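SPbeta prophage-derived aminoglycoside N(3')-acetyltransferase-like protein YokD (Bacillus subtilis, PDB 2NYG) probably acts as an acetyl-CoA-dependent N-acetyltransferase of the antibiotic N-acetyltransferase family, binds coenzyme A and may contribute to antibiotic resistance. Local coordinates at residues Gly175-Ser180 against Leu223-Gly228; Ser181-Leu186 against Phe250-Ala255; Ala187-Pro192 against Leu217-Glu222. One frame throughout, in Å; residues are numbered along the deposited sequence.

Contact 1 of 3, residues Gly175-Ser180 against Leu223-Gly228; sequences GADFDS and LFQEVG. With COA (coenzyme A), chain G.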
loop_
_atom_site.group_PDB
_atom_site.type_symbol
_atom_site.label_atom_id
_atom_site.label_comp_id
_atom_site.label_asym_id
_atom_site.label_seq_id
_atom_site.Cartn_x
_atom_site.Cartn_y
_atom_site.Cartn_z
ATOM N N GLY A 175 14.242 9.905 -8.884
ATOM C CA GLY A 175 13.179 10.826 -9.182
ATOM C C GLY A 175 12.974 11.818 -8.052
ATOM O O GLY A 175 12.130 12.683 -8.174
ATOM N N ALA A 176 13.726 11.704 -6.961
ATOM C CA ALA A 176 13.584 12.648 -5.847
ATOM C C ALA A 176 14.779 13.575 -5.745
ATOM O O ALA A 176 15.831 13.311 -6.312
ATOM C CB ALA A 176 13.426 11.911 -4.543
ATOM N N ASP A 177 14.613 14.662 -5.005
ATOM C CA ASP A 177 15.698 15.616 -4.817
ATOM C C ASP A 177 16.239 15.489 -3.396
ATOM O O ASP A 177 15.800 14.637 -2.625
ATOM C CB ASP A 177 15.222 17.054 -5.066
ATOM C CG ASP A 177 16.304 17.930 -5.699
ATOM O OD1 ASP A 177 17.493 17.820 -5.307
ATOM O OD2 ASP A 177 15.960 18.738 -6.588
ATOM N N PHE A 178 17.190 16.350 -3.060
ATOM C CA PHE A 178 17.815 16.349 -1.749
ATOM C C PHE A 178 16.898 16.600 -0.561
ATOM O O PHE A 178 17.146 16.109 0.540
ATOM C CB PHE A 178 18.936 17.367 -1.735
ATOM C CG PHE A 178 20.131 16.948 -2.528
ATOM C CD1 PHE A 178 20.538 17.679 -3.642
ATOM C CD2 PHE A 178 20.870 15.829 -2.146
ATOM C CE1 PHE A 178 21.669 17.303 -4.365
ATOM C CE2 PHE A 178 21.998 15.445 -2.859
ATOM C CZ PHE A 178 22.403 16.183 -3.971
ATOM N N ASP A 179 15.838 17.362 -0.788
ATOM C CA ASP A 179 14.888 17.694 0.267
ATOM C C ASP A 179 14.273 16.451 0.884
ATOM O O ASP A 179 13.575 16.550 1.885
ATOM C CB ASP A 179 13.776 18.584 -0.287
ATOM C CG ASP A 179 12.891 17.855 -1.272
ATOM O OD1 ASP A 179 13.428 17.259 -2.230
ATOM O OD2 ASP A 179 11.658 17.871 -1.090
ATOM N N SER A 180 14.545 15.295 0.279
ATOM C CA SER A 180 14.032 14.000 0.735
ATOM C C SER A 180 15.095 13.107 1.326
ATOM O O SER A 180 14.780 12.015 1.752
ATOM C CB SER A 180 13.408 13.213 -0.419
ATOM O OG SER A 180 12.382 13.931 -1.082
ATOM N N LEU A 223 16.229 22.953 4.980
ATOM C CA LEU A 223 17.557 23.282 4.466
ATOM C C LEU A 223 18.215 22.180 3.613
ATOM O O LEU A 223 19.096 22.469 2.796
ATOM C CB LEU A 223 18.484 23.602 5.637
ATOM C CG LEU A 223 18.109 24.773 6.550
ATOM C CD1 LEU A 223 19.050 24.798 7.740
ATOM C CD2 LEU A 223 18.172 26.078 5.768
ATOM N N PHE A 224 17.782 20.933 3.809
ATOM C CA PHE A 224 18.345 19.784 3.107
ATOM C C PHE A 224 18.608 20.016 1.643
ATOM O O PHE A 224 19.605 19.542 1.120
ATOM C CB PHE A 224 17.450 18.557 3.278
ATOM C CG PHE A 224 17.435 18.009 4.681
ATOM C CD1 PHE A 224 18.043 18.705 5.723
ATOM C CD2 PHE A 224 16.762 16.819 4.972
ATOM C CE1 PHE A 224 17.982 18.239 7.019
ATOM C CE2 PHE A 224 16.693 16.339 6.284
ATOM C CZ PHE A 224 17.300 17.049 7.304
ATOM N N GLN A 225 17.717 20.749 0.985
ATOM C CA GLN A 225 17.888 21.037 -0.425
ATOM C C GLN A 225 19.133 21.890 -0.635
ATOM O O GLN A 225 19.838 21.729 -1.626
ATOM C CB GLN A 225 16.664 21.757 -0.974
ATOM C CG GLN A 225 16.718 21.977 -2.469
ATOM C CD GLN A 225 16.932 20.690 -3.227
ATOM O OE1 GLN A 225 16.463 19.634 -2.816
ATOM N NE2 GLN A 225 17.634 20.774 -4.345
ATOM N N GLU A 226 19.411 22.786 0.310
ATOM C CA GLU A 226 20.588 23.637 0.220
ATOM C C GLU A 226 21.827 22.818 0.558
ATOM O O GLU A 226 22.860 22.934 -0.088
ATOM C CB GLU A 226 20.484 24.807 1.189
ATOM C CG GLU A 226 21.204 26.047 0.700
ATOM C CD GLU A 226 21.296 27.138 1.756
ATOM O OE1 GLU A 226 20.261 27.437 2.402
ATOM O OE2 GLU A 226 22.408 27.693 1.926
ATOM N N VAL A 227 21.717 21.976 1.573
ATOM C CA VAL A 227 22.844 21.146 1.976
ATOM C C VAL A 227 23.314 20.238 0.838
ATOM O O VAL A 227 24.506 20.123 0.581
ATOM C CB VAL A 227 22.471 20.278 3.174
ATOM C CG1 VAL A 227 23.651 19.426 3.585
ATOM C CG2 VAL A 227 21.981 21.172 4.312
ATOM N N GLY A 228 22.356 19.611 0.159
ATOM C CA GLY A 228 22.671 18.714 -0.932
ATOM C C GLY A 228 23.296 19.436 -2.103
ATOM O O GLY A 228 24.184 18.924 -2.770
HETATM N N1A COA G . 4.437 4.208 -13.990
HETATM C C2A COA G . 4.646 5.537 -13.598
HETATM N N3A COA G . 3.759 6.120 -12.716
HETATM C C4A COA G . 2.681 5.412 -12.229
HETATM C C5A COA G . 2.437 4.074 -12.591
HETATM C C6A COA G . 3.328 3.468 -13.493
HETATM N N6A COA G . 3.151 2.212 -13.878
HETATM N N7A COA G . 1.309 3.651 -11.948
HETATM C C8A COA G . 0.849 4.693 -11.193
HETATM N N9A COA G . 1.715 5.791 -11.376
HETATM C C1B COA G . 1.659 7.156 -10.802
HETATM C C2B COA G . 0.304 7.628 -10.200
HETATM O O2B COA G . -0.718 7.913 -11.178
HETATM C C3B COA G . 0.718 8.855 -9.408
HETATM O O3B COA G . 0.679 9.934 -10.392
HETATM P P3B COA G . -0.074 11.370 -10.190
HETATM O O7A COA G . -0.705 11.450 -8.777
HETATM O O8A COA G . -1.219 11.487 -11.167
HETATM O O9A COA G . 0.928 12.470 -10.430
HETATM C C4B COA G . 2.153 8.530 -8.913
HETATM O O4B COA G . 2.632 7.488 -9.794
HETATM C C5B COA G . 2.231 8.015 -7.436
HETATM O O5B COA G . 3.643 7.768 -7.165
HETATM P P1A COA G . 4.302 8.311 -5.827
HETATM O O1A COA G . 5.756 7.975 -5.772
HETATM O O2A COA G . 3.559 7.750 -4.606
HETATM O O3A COA G . 4.013 9.831 -5.924
HETATM P P2A COA G . 4.795 10.896 -6.835
HETATM O O4A COA G . 3.810 11.520 -7.757
HETATM O O5A COA G . 5.943 10.292 -7.638
HETATM O O6A COA G . 5.343 11.861 -5.642
HETATM C CBP COA G . 6.997 11.774 -3.723
HETATM C CCP COA G . 6.722 11.863 -5.254
HETATM C CDP COA G . 5.784 12.300 -2.916
HETATM C CEP COA G . 7.306 10.291 -3.417
HETATM C CAP COA G . 8.149 12.777 -3.373
HETATM O OAP COA G . 8.497 13.471 -4.593
HETATM C C9P COA G . 9.434 12.139 -2.790
HETATM O O9P COA G . 10.566 12.339 -3.520
HETATM N N8P COA G . 9.520 11.397 -1.655
HETATM C C7P COA G . 10.759 10.676 -1.284
HETATM C C6P COA G . 10.615 9.234 -0.776
#

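Contact 2 of 3, residues Ser181-Leu186 against Phe250-Ala255; sequences STCFHL and FSLTEA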
loop_
_atom_site.group_PDB
_atom_site.type_symbol
_atom_site.label_atom_id
_atom_site.label_comp_id
_atom_site.label_asym_id
_atom_site.label_seq_id
_atom_site.Cartn_x
_atom_site.Cartn_y
_atom_site.Cartn_z
ATOM N N SER A 181 16.352 13.545 1.325
ATOM C CA SER A 181 17.450 12.726 1.851
ATOM C C SER A 181 17.448 12.547 3.346
ATOM O O SER A 181 18.222 13.178 4.048
ATOM C CB SER A 181 18.809 13.294 1.462
ATOM O OG SER A 181 19.231 12.773 0.226
ATOM N N THR A 182 16.602 11.651 3.827
ATOM C CA THR A 182 16.503 11.391 5.244
ATOM C C THR A 182 17.841 11.267 5.980
ATOM O O THR A 182 17.919 11.601 7.156
ATOM C CB THR A 182 15.676 10.121 5.489
ATOM O OG1 THR A 182 14.364 10.315 4.966
ATOM C CG2 THR A 182 15.561 9.835 6.964
ATOM N N CYS A 183 18.889 10.799 5.307
ATOM C CA CYS A 183 20.169 10.627 5.983
ATOM C C CYS A 183 20.687 11.899 6.659
ATOM O O CYS A 183 21.332 11.826 7.710
ATOM C CB CYS A 183 21.225 10.089 5.015
ATOM S SG CYS A 183 21.640 11.211 3.685
ATOM N N PHE A 184 20.411 13.060 6.070
ATOM C CA PHE A 184 20.860 14.321 6.650
ATOM C C PHE A 184 20.398 14.546 8.090
ATOM O O PHE A 184 21.138 15.115 8.895
ATOM C CB PHE A 184 20.413 15.485 5.772
ATOM C CG PHE A 184 21.175 15.589 4.490
ATOM C CD1 PHE A 184 20.606 16.180 3.372
ATOM C CD2 PHE A 184 22.469 15.080 4.395
ATOM C CE1 PHE A 184 21.314 16.260 2.178
ATOM C CE2 PHE A 184 23.181 15.156 3.210
ATOM C CZ PHE A 184 22.604 15.745 2.100
ATOM N N HIS A 185 19.181 14.106 8.409
ATOM C CA HIS A 185 18.666 14.265 9.756
ATOM C C HIS A 185 19.708 13.788 10.756
ATOM O O HIS A 185 19.856 14.381 11.816
ATOM C CB HIS A 185 17.385 13.449 9.977
ATOM C CG HIS A 185 16.149 14.048 9.375
ATOM N ND1 HIS A 185 15.652 15.276 9.753
ATOM C CD2 HIS A 185 15.275 13.553 8.464
ATOM C CE1 HIS A 185 14.526 15.511 9.103
ATOM N NE2 HIS A 185 14.275 14.482 8.315
ATOM N N LEU A 186 20.421 12.712 10.432
ATOM C CA LEU A 186 21.431 12.187 11.345
ATOM C C LEU A 186 22.461 13.248 11.759
ATOM O O LEU A 186 22.845 13.318 12.931
ATOM C CB LEU A 186 22.143 10.984 10.725
ATOM C CG LEU A 186 23.297 10.343 11.512
ATOM C CD1 LEU A 186 22.834 9.781 12.860
ATOM C CD2 LEU A 186 23.897 9.247 10.653
ATOM N N PHE A 250 24.886 8.467 -4.266
ATOM C CA PHE A 250 26.063 8.941 -3.542
ATOM C C PHE A 250 26.266 8.250 -2.204
ATOM O O PHE A 250 25.403 7.522 -1.723
ATOM C CB PHE A 250 25.988 10.456 -3.339
ATOM C CG PHE A 250 24.763 10.910 -2.606
ATOM C CD1 PHE A 250 24.698 10.844 -1.216
ATOM C CD2 PHE A 250 23.674 11.430 -3.307
ATOM C CE1 PHE A 250 23.570 11.295 -0.535
ATOM C CE2 PHE A 250 22.544 11.883 -2.634
ATOM C CZ PHE A 250 22.493 11.816 -1.246
ATOM N N SER A 251 27.431 8.489 -1.614
ATOM C CA SER A 251 27.805 7.910 -0.328
ATOM C C SER A 251 26.971 8.505 0.812
ATOM O O SER A 251 26.822 9.716 0.905
ATOM C CB SER A 251 29.283 8.172 -0.083
ATOM O OG SER A 251 29.663 7.687 1.186
ATOM N N LEU A 252 26.423 7.654 1.672
ATOM C CA LEU A 252 25.604 8.147 2.758
ATOM C C LEU A 252 26.502 8.728 3.835
ATOM O O LEU A 252 26.274 9.840 4.318
ATOM C CB LEU A 252 24.723 7.030 3.316
ATOM C CG LEU A 252 23.747 7.347 4.457
ATOM C CD1 LEU A 252 22.614 6.365 4.471
ATOM C CD2 LEU A 252 24.479 7.315 5.784
ATOM N N THR A 253 27.543 7.973 4.193
ATOM C CA THR A 253 28.514 8.407 5.191
ATOM C C THR A 253 29.128 9.755 4.792
ATOM O O THR A 253 29.349 10.631 5.623
ATOM C CB THR A 253 29.624 7.379 5.319
ATOM O OG1 THR A 253 29.052 6.121 5.690
ATOM C CG2 THR A 253 30.617 7.801 6.361
ATOM N N GLU A 254 29.394 9.894 3.506
ATOM C CA GLU A 254 29.993 11.090 2.942
ATOM C C GLU A 254 29.015 12.248 3.001
ATOM O O GLU A 254 29.396 13.396 3.215
ATOM C CB GLU A 254 30.372 10.770 1.510
ATOM C CG GLU A 254 31.183 11.771 0.745
ATOM C CD GLU A 254 31.842 11.117 -0.458
ATOM O OE1 GLU A 254 32.073 11.796 -1.476
ATOM O OE2 GLU A 254 32.148 9.912 -0.383
ATOM N N ALA A 255 27.740 11.940 2.808
ATOM C CA ALA A 255 26.697 12.949 2.828
ATOM C C ALA A 255 26.442 13.422 4.252
ATOM O O ALA A 255 26.281 14.612 4.505
ATOM C CB ALA A 255 25.407 12.383 2.212
#

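Contact 3 of 3, residues Ala187-Pro192 against Leu217-Glu222; sequences AEYRIP and LEFREE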
loop_
_atom_site.group_PDB
_atom_site.type_symbol
_atom_site.label_atom_id
_atom_site.label_comp_id
_atom_site.label_asym_id
_atom_site.label_seq_id
_atom_site.Cartn_x
_atom_site.Cartn_y
_atom_site.Cartn_z
ATOM N N ALA A 187 22.912 14.067 10.808
ATOM C CA ALA A 187 23.873 15.120 11.115
ATOM C C ALA A 187 23.315 16.072 12.190
ATOM O O ALA A 187 24.065 16.574 13.034
ATOM C CB ALA A 187 24.216 15.884 9.857
ATOM N N GLU A 188 22.005 16.307 12.170
ATOM C CA GLU A 188 21.382 17.188 13.155
ATOM C C GLU A 188 21.563 16.720 14.594
ATOM O O GLU A 188 21.256 17.461 15.520
ATOM C CB GLU A 188 19.888 17.386 12.844
ATOM C CG GLU A 188 19.646 18.263 11.619
ATOM C CD GLU A 188 18.190 18.379 11.217
ATOM O OE1 GLU A 188 17.570 17.342 10.895
ATOM O OE2 GLU A 188 17.667 19.512 11.206
ATOM N N TYR A 189 22.064 15.503 14.790
ATOM C CA TYR A 189 22.311 15.000 16.144
ATOM C C TYR A 189 23.818 15.051 16.471
ATOM O O TYR A 189 24.263 14.575 17.521
ATOM C CB TYR A 189 21.823 13.557 16.296
ATOM C CG TYR A 189 20.336 13.330 16.105
ATOM C CD1 TYR A 189 19.780 13.257 14.826
ATOM C CD2 TYR A 189 19.493 13.119 17.201
ATOM C CE1 TYR A 189 18.431 12.974 14.638
ATOM C CE2 TYR A 189 18.137 12.831 17.023
ATOM C CZ TYR A 189 17.618 12.760 15.733
ATOM O OH TYR A 189 16.293 12.456 15.523
ATOM N N ARG A 190 24.596 15.640 15.567
ATOM C CA ARG A 190 26.039 15.749 15.737
ATOM C C ARG A 190 26.512 17.206 15.703
ATOM O O ARG A 190 27.698 17.469 15.501
ATOM C CB ARG A 190 26.727 14.933 14.637
ATOM C CG ARG A 190 26.269 13.483 14.626
ATOM C CD ARG A 190 26.823 12.638 13.485
ATOM N NE ARG A 190 26.619 11.217 13.767
ATOM C CZ ARG A 190 26.940 10.214 12.954
ATOM N NH1 ARG A 190 27.488 10.457 11.771
ATOM N NH2 ARG A 190 26.725 8.964 13.335
ATOM N N ILE A 191 25.587 18.144 15.913
ATOM C CA ILE A 191 25.904 19.573 15.893
ATOM C C ILE A 191 25.508 20.311 17.174
ATOM O O ILE A 191 24.656 19.846 17.925
ATOM C CB ILE A 191 25.239 20.278 14.694
ATOM C CG1 ILE A 191 23.717 20.215 14.808
ATOM C CG2 ILE A 191 25.741 19.653 13.404
ATOM C CD1 ILE A 191 22.995 21.274 13.996
ATOM N N PRO A 192 26.129 21.475 17.436
ATOM C CA PRO A 192 25.877 22.309 18.624
ATOM C C PRO A 192 24.430 22.751 18.813
ATOM O O PRO A 192 23.900 22.757 19.927
ATOM C CB PRO A 192 26.816 23.492 18.418
ATOM C CG PRO A 192 27.954 22.867 17.679
ATOM C CD PRO A 192 27.252 22.018 16.656
ATOM N N LEU A 217 14.267 15.944 18.334
ATOM C CA LEU A 217 14.787 17.197 17.807
ATOM C C LEU A 217 13.773 17.844 16.846
ATOM O O LEU A 217 13.007 17.151 16.165
ATOM C CB LEU A 217 16.102 16.951 17.065
ATOM C CG LEU A 217 17.237 16.386 17.908
ATOM C CD1 LEU A 217 18.498 16.293 17.074
ATOM C CD2 LEU A 217 17.450 17.286 19.122
ATOM N N GLU A 218 13.745 19.170 16.805
ATOM C CA GLU A 218 12.838 19.852 15.896
ATOM C C GLU A 218 13.662 20.061 14.641
ATOM O O GLU A 218 14.347 21.065 14.486
ATOM C CB GLU A 218 12.373 21.195 16.466
ATOM C CG GLU A 218 11.457 21.920 15.516
ATOM C CD GLU A 218 10.841 23.173 16.098
ATOM O OE1 GLU A 218 10.232 23.095 17.186
ATOM O OE2 GLU A 218 10.949 24.235 15.451
ATOM N N PHE A 219 13.597 19.086 13.753
ATOM C CA PHE A 219 14.365 19.103 12.523
ATOM C C PHE A 219 14.229 20.330 11.656
ATOM O O PHE A 219 13.233 21.027 11.706
ATOM C CB PHE A 219 14.020 17.863 11.715
ATOM C CG PHE A 219 14.209 16.590 12.481
ATOM C CD1 PHE A 219 13.234 15.603 12.472
ATOM C CD2 PHE A 219 15.362 16.381 13.219
ATOM C CE1 PHE A 219 13.406 14.434 13.189
ATOM C CE2 PHE A 219 15.541 15.223 13.934
ATOM C CZ PHE A 219 14.561 14.245 13.921
ATOM N N ARG A 220 15.262 20.578 10.860
ATOM C CA ARG A 220 15.304 21.705 9.938
ATOM C C ARG A 220 15.445 21.172 8.514
ATOM O O ARG A 220 16.271 21.649 7.732
ATOM C CB ARG A 220 16.489 22.616 10.261
ATOM C CG ARG A 220 16.375 23.343 11.590
ATOM C CD ARG A 220 17.540 24.265 11.797
ATOM N NE ARG A 220 18.760 23.541 12.116
ATOM C CZ ARG A 220 19.976 24.072 12.063
ATOM N NH1 ARG A 220 20.131 25.334 11.689
ATOM N NH2 ARG A 220 21.037 23.349 12.410
ATOM N N GLU A 221 14.622 20.184 8.181
ATOM C CA GLU A 221 14.670 19.587 6.860
ATOM C C GLU A 221 14.515 20.600 5.715
ATOM O O GLU A 221 14.870 20.304 4.572
ATOM C CB GLU A 221 13.614 18.480 6.745
ATOM C CG GLU A 221 12.174 18.947 6.613
ATOM C CD GLU A 221 11.377 18.869 7.914
ATOM O OE1 GLU A 221 11.853 18.226 8.877
ATOM O OE2 GLU A 221 10.262 19.443 7.962
ATOM N N GLU A 222 14.012 21.795 6.025
ATOM C CA GLU A 222 13.811 22.829 5.014
ATOM C C GLU A 222 15.103 23.234 4.329
ATOM O O GLU A 222 15.078 23.788 3.237
ATOM C CB GLU A 222 13.163 24.077 5.624
ATOM C CG GLU A 222 14.061 24.866 6.544
ATOM C CD GLU A 222 13.840 24.536 7.997
ATOM O OE1 GLU A 222 13.234 23.479 8.279
ATOM O OE2 GLU A 222 14.280 25.329 8.863
HETATM O O HOH W 1 18.786 21.075 13.091
#

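Contact 1 of 3, residues Gly175-Ser180 against Leu223-Gly228
F178 and Q225 carry this contact. It sets a short 3-10 turn, residues 178-180, on the early part of helix 224-234. The segment 175-180 is the loop that leaves strand 170-174 of the central mixed sheet. At its other side it borders the coenzyme A pocket of this antibiotic N-acetyltransferase fold.

Q225 has CG anti to its backbone N (chi1 -175°), and its chain then bends at chi2 (55°). The bend turns the amide toward the loop, where both of its ends are used. Q225 NE2 donates to D177 OD1 at 3.1 Å. The acceptor lies in the amide plane, but NE2 stands well above the carboxylate plane, 61° out of it. The carboxylate and amide planes are also nearly perpendicular. On the other end, Q225 OE1 accepts a weak bond from D179 N at 3.1 Å. The amide therefore bridges a side chain and the backbone of the same loop.

D177 OD1 has further donors. F178 N reaches the anti lone pair of D177 OD1 at 2.7 Å, and R248 forms a salt bridge with the same oxygen. These donors would be expected to stabilise a negative charge on D177.

The F178 ring lies on the helix backbone at G228. CA of G228 sits over the ring centre in a CH-pi contact, 3.5 Å from the centroid of the F178 ring. With no side chain on G228, the ring rests directly on the main chain. M237 also packs on F178.

F224 meets the loop mainly through its CB, 3.7 Å from F178 O. The ring leads away and meets H185 edge-to-face. On the pocket side of the 3-10 turn, S180 OG gives a weak hydrogen bond to O9P of coenzyme A, at 3.4 Å.

Contact 2 of 3, residues Ser181-Leu186 against Phe250-Ala255
C183 and L252 meet through CB and CG, 3.8 Å apart. They join the short, weakly bonded helix 183-187 to the start of helix 252-268. The contact is buried in the core, where strand 245-251 of the central mixed sheet passes straight into that helix.

The course of the backbone points CB of C183 at the L252 branch point. Its chi1 (65°) sets only SG, between the backbone N and the carbonyl carbon and on the side of A255. C183 SG lies 4.2 Å from A255 CB, one turn further along helix 252-268. L252 has CG anti to its backbone N (chi1 -178°), which carries the branched end across to C183. V171 of the neighbouring strand packs on both residues.

F184 comes in with its ring edge. F184 CE2 is 3.7 Å from A255 CB and 3.4 Å from A255 O, which lies near the ring plane. V227 of helix 224-234 also packs on F184. Beside this, S181 OG sits at the edge of the F250 ring, near its plane and 3.7 Å from F250 CZ.

S251 is the N-cap of helix 252-268. S251 OG accepts from E254 N at 3.2 Å, so the cap ties together its own helix start and does not reach across the contact.

No hydrogen bond joins the two segments. The contact is mostly van der Waals packing, with two oxygens set at ring edges. The fit therefore probably rests on shape more than on directional bonds.

Contact 3 of 3, residues Ala187-Pro192 against Leu217-Glu222
E188 sets CG anti to its own carbonyl carbon (chi1 -72°) and then runs extended (chi2 175°), which carries its carboxylate across to F219 and R220. E188 lies in a type I beta turn, A187 to R190, at the end of helix 183-187. The partner segment links strand 208-217 of the small antiparallel sheet to helix 224-234.

OE2 of E188 accepts from R220 N at 2.7 Å through its syn lone pair. A water donates to the same E188 OE2 and accepts from R220 NE, each at 2.7 Å. The two charges are thus joined through water: E188 OE2 and R220 NE are 4.3 Å apart, beyond a salt bridge. The guanidinium has its direct salt bridge elsewhere, from NH2 to D267. The other oxygen, OE1, is hydrogen-bonded to H185 ND1.

Y189 makes the apolar half. L217 CD1 lies over one face of the Y189 ring, 3.5 Å from its centroid, in a CH-pi contact. F219 meets the same Y189 ring obliquely, with centroids 5.8 Å apart and planes at 58°. The Y189 hydroxyl is hydrogen-bonded to E216.

I191 and R220 approach from opposite directions. CD1 of I191 comes to the guanidinium edge, near its plane, 3.3 Å from R220 NH2.

Overall arrangement
From the N terminus, segments 175-180, 181-186 and 187-192 follow one another directly, from the end of strand 170-174 through helix 183-187. The chain then makes the small antiparallel sheet and returns at 217-222, closing contact 3. It runs straight on into 223-228, closing contact 1. Contact 2 closes last, where strand 245-251 ends and helix 252-268 begins. Contact 3 is nested inside the loops of both others, while contacts 1 and 2 cross. The three also touch. The rings of F178 and F250 pack together, F224 CZ packs on F184 CB, and H185 lies against F219. Together they tie the central sheet, its two C-terminal helices and the small sheet around helix 183-187.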